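Periplasmic binding protein (Agrobacterium tumefaciens str. B6, PDB 5L9G) binds the opine mannopine and, as a periplasmic component of an ABC transporter, probably delivers it for import into the bacterial cell. Local coordinates at residues T243-T251 and N315-D323. Numbering follows the deposited sequence.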
# COMPACT_ATOMS: atom_id res chain seq x y z
N THR A 243 6.83 9.68 -11.02
CA THR A 243 7.91 10.23 -10.20
C THR A 243 7.72 9.74 -8.76
O THR A 243 6.60 9.45 -8.34
CB THR A 243 7.90 11.78 -10.26
OG1 THR A 243 8.92 12.28 -9.41
CG2 THR A 243 6.57 12.40 -9.80
N PHE A 244 8.81 9.71 -7.99
CA PHE A 244 8.72 9.40 -6.55
C PHE A 244 8.60 10.72 -5.77
O PHE A 244 8.46 10.68 -4.54
CB PHE A 244 9.95 8.62 -6.07
CG PHE A 244 9.93 7.15 -6.47
CD1 PHE A 244 9.26 6.21 -5.69
CD2 PHE A 244 10.58 6.72 -7.62
CE1 PHE A 244 9.25 4.85 -6.06
CE2 PHE A 244 10.56 5.37 -7.99
CZ PHE A 244 9.89 4.45 -7.21
N ASN A 245 8.68 11.90 -6.46
CA ASN A 245 8.57 13.19 -5.76
C ASN A 245 7.20 13.30 -5.08
O ASN A 245 6.18 13.05 -5.73
CB ASN A 245 8.76 14.38 -6.71
CG ASN A 245 8.91 15.68 -5.96
OD1 ASN A 245 9.83 15.84 -5.14
ND2 ASN A 245 7.95 16.57 -6.12
N ASP A 246 7.19 13.61 -3.77
CA ASP A 246 5.96 13.71 -2.95
C ASP A 246 5.24 12.37 -2.76
O ASP A 246 4.08 12.35 -2.33
CB ASP A 246 4.97 14.76 -3.50
CG ASP A 246 5.31 16.19 -3.17
OD1 ASP A 246 6.15 16.41 -2.25
OD2 ASP A 246 4.71 17.09 -3.79
N ALA A 247 5.91 11.24 -3.06
CA ALA A 247 5.27 9.95 -2.85
C ALA A 247 5.32 9.58 -1.35
O ALA A 247 6.17 10.06 -0.60
CB ALA A 247 5.94 8.87 -3.69
N GLN A 248 4.39 8.73 -0.92
CA GLN A 248 4.35 8.25 0.45
C GLN A 248 5.00 6.86 0.47
O GLN A 248 4.60 5.98 -0.29
CB GLN A 248 2.91 8.15 0.96
CG GLN A 248 2.81 7.65 2.41
CD GLN A 248 1.37 7.54 2.83
OE1 GLN A 248 0.85 8.43 3.46
NE2 GLN A 248 0.65 6.55 2.39
N LEU A 249 6.01 6.69 1.34
CA LEU A 249 6.71 5.41 1.51
C LEU A 249 5.89 4.57 2.48
O LEU A 249 5.76 4.93 3.66
CB LEU A 249 8.15 5.67 2.01
CG LEU A 249 9.03 4.46 2.36
CD1 LEU A 249 9.18 3.52 1.18
CD2 LEU A 249 10.41 4.91 2.83
N GLY A 250 5.27 3.52 1.95
CA GLY A 250 4.42 2.64 2.74
C GLY A 250 5.09 1.34 3.09
O GLY A 250 6.16 1.01 2.56
N THR A 251 4.43 0.60 3.98
CA THR A 251 4.86 -0.73 4.42
C THR A 251 3.65 -1.65 4.40
O THR A 251 2.61 -1.34 4.98
CB THR A 251 5.53 -0.67 5.81
OG1 THR A 251 6.61 0.25 5.77
CG2 THR A 251 6.04 -2.04 6.27
N ASN A 315 15.25 7.45 -3.89
CA ASN A 315 13.80 7.58 -3.90
C ASN A 315 13.28 8.03 -2.55
O ASN A 315 12.40 8.89 -2.48
CB ASN A 315 13.13 6.27 -4.37
CG ASN A 315 13.54 5.91 -5.78
OD1 ASN A 315 13.92 6.76 -6.61
ND2 ASN A 315 13.50 4.65 -6.10
N VAL A 316 13.84 7.49 -1.46
CA VAL A 316 13.44 7.90 -0.11
C VAL A 316 13.63 9.41 0.10
O VAL A 316 12.77 10.05 0.73
CB VAL A 316 14.14 7.05 0.99
CG1 VAL A 316 13.80 7.56 2.39
CG2 VAL A 316 13.75 5.59 0.86
N ALA A 317 14.72 9.99 -0.45
CA ALA A 317 15.06 11.41 -0.31
C ALA A 317 13.93 12.36 -0.73
O ALA A 317 13.86 13.47 -0.19
CB ALA A 317 16.33 11.73 -1.08
N VAL A 318 13.05 11.94 -1.66
CA VAL A 318 11.96 12.79 -2.16
C VAL A 318 10.58 12.34 -1.68
O VAL A 318 9.56 12.88 -2.13
CB VAL A 318 12.01 12.98 -3.70
CG1 VAL A 318 13.30 13.71 -4.11
CG2 VAL A 318 11.85 11.64 -4.44
N GLN A 319 10.57 11.39 -0.73
CA GLN A 319 9.35 10.84 -0.15
C GLN A 319 9.25 11.19 1.33
O GLN A 319 10.14 11.81 1.91
CB GLN A 319 9.35 9.29 -0.31
CG GLN A 319 9.22 8.81 -1.75
CD GLN A 319 9.16 7.31 -1.80
OE1 GLN A 319 8.09 6.71 -1.59
NE2 GLN A 319 10.31 6.67 -2.00
N TYR A 320 8.13 10.81 1.93
CA TYR A 320 7.95 10.92 3.38
C TYR A 320 7.30 9.57 3.76
O TYR A 320 6.59 8.99 2.93
CB TYR A 320 7.06 12.13 3.76
CG TYR A 320 5.62 11.92 3.38
CD1 TYR A 320 5.19 12.04 2.06
CD2 TYR A 320 4.69 11.49 4.33
CE1 TYR A 320 3.89 11.75 1.69
CE2 TYR A 320 3.39 11.17 3.97
CZ TYR A 320 2.98 11.33 2.65
OH TYR A 320 1.70 11.02 2.28
N SER A 321 7.57 9.07 4.97
CA SER A 321 7.01 7.79 5.41
C SER A 321 5.60 7.93 5.96
O SER A 321 5.29 8.92 6.64
CB SER A 321 7.90 7.14 6.46
OG SER A 321 9.09 6.62 5.89
N VAL A 322 4.74 6.92 5.71
CA VAL A 322 3.39 6.89 6.30
C VAL A 322 3.57 6.90 7.84
O VAL A 322 4.54 6.31 8.34
CB VAL A 322 2.54 5.68 5.80
CG1 VAL A 322 3.16 4.34 6.21
CG2 VAL A 322 1.08 5.76 6.25
N ASP A 323 2.66 7.55 8.58
CA ASP A 323 2.76 7.56 10.02
C ASP A 323 1.60 6.77 10.62
O ASP A 323 0.49 7.30 10.69
CB ASP A 323 2.82 8.98 10.61
CG ASP A 323 3.09 9.05 12.11
OD1 ASP A 323 3.18 7.97 12.76
OD2 ASP A 323 3.18 10.17 12.64
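Leu249 and Ser321 face each other where 320-321, a short parallel edge strand, pairs with the part of strand 240-256 that resumes after the type II turn Phe244-Ala247 and leads toward the ligand of this periplasmic binding protein, Gly250 lying about 7 Å from mannopine. Successive bonds alternate across the gap: Tyr320 N gives to Ala247 O, Leu249 N to Tyr320 O (2.9 Å, N-H...O 173°) and Val322 N to Leu249 O. Before the turn's corner is complete, Asp246 N already reaches Val318 O at 3.0 Å, tying the type II turn to the type I turn Val316-Gln319.

Gln319 illustrates how one extended side chain can stitch two such turns together. Its CB lies 3.3 Å from Ala247 O, and CG comes 3.4 Å from Phe244 O. CD touches both Phe244 CD1 and Ala247 CB, the amide turned 48° from the ring it runs alongside. At the tip the branches part: OE1 sits near the backbone of Leu249 and accepts from Ser122 OG on the neighbouring strand 115-128, while NE2 binds Asn315 O and Ala310 O, so both buried polar atoms are satisfied.

On the opposite face from Leu249, Gln248 crosses the phenol end of Tyr320 at a slant, its CB 3.6 Å from Tyr320 CZ, and Val322 CB meets Gln248 CD; Tyr178 also touches all three residues. From helix 313-316, Asn315 lays its amide, held through ND2 by Met309 O and Ala307 O, almost parallel on Phe244. With Phe244 CG anti to the carbonyl carbon (chi1 -76°), the ring extends beneath that amide, and Asn315 CG rests 3.6 Å above the ring plane, offset toward the rim.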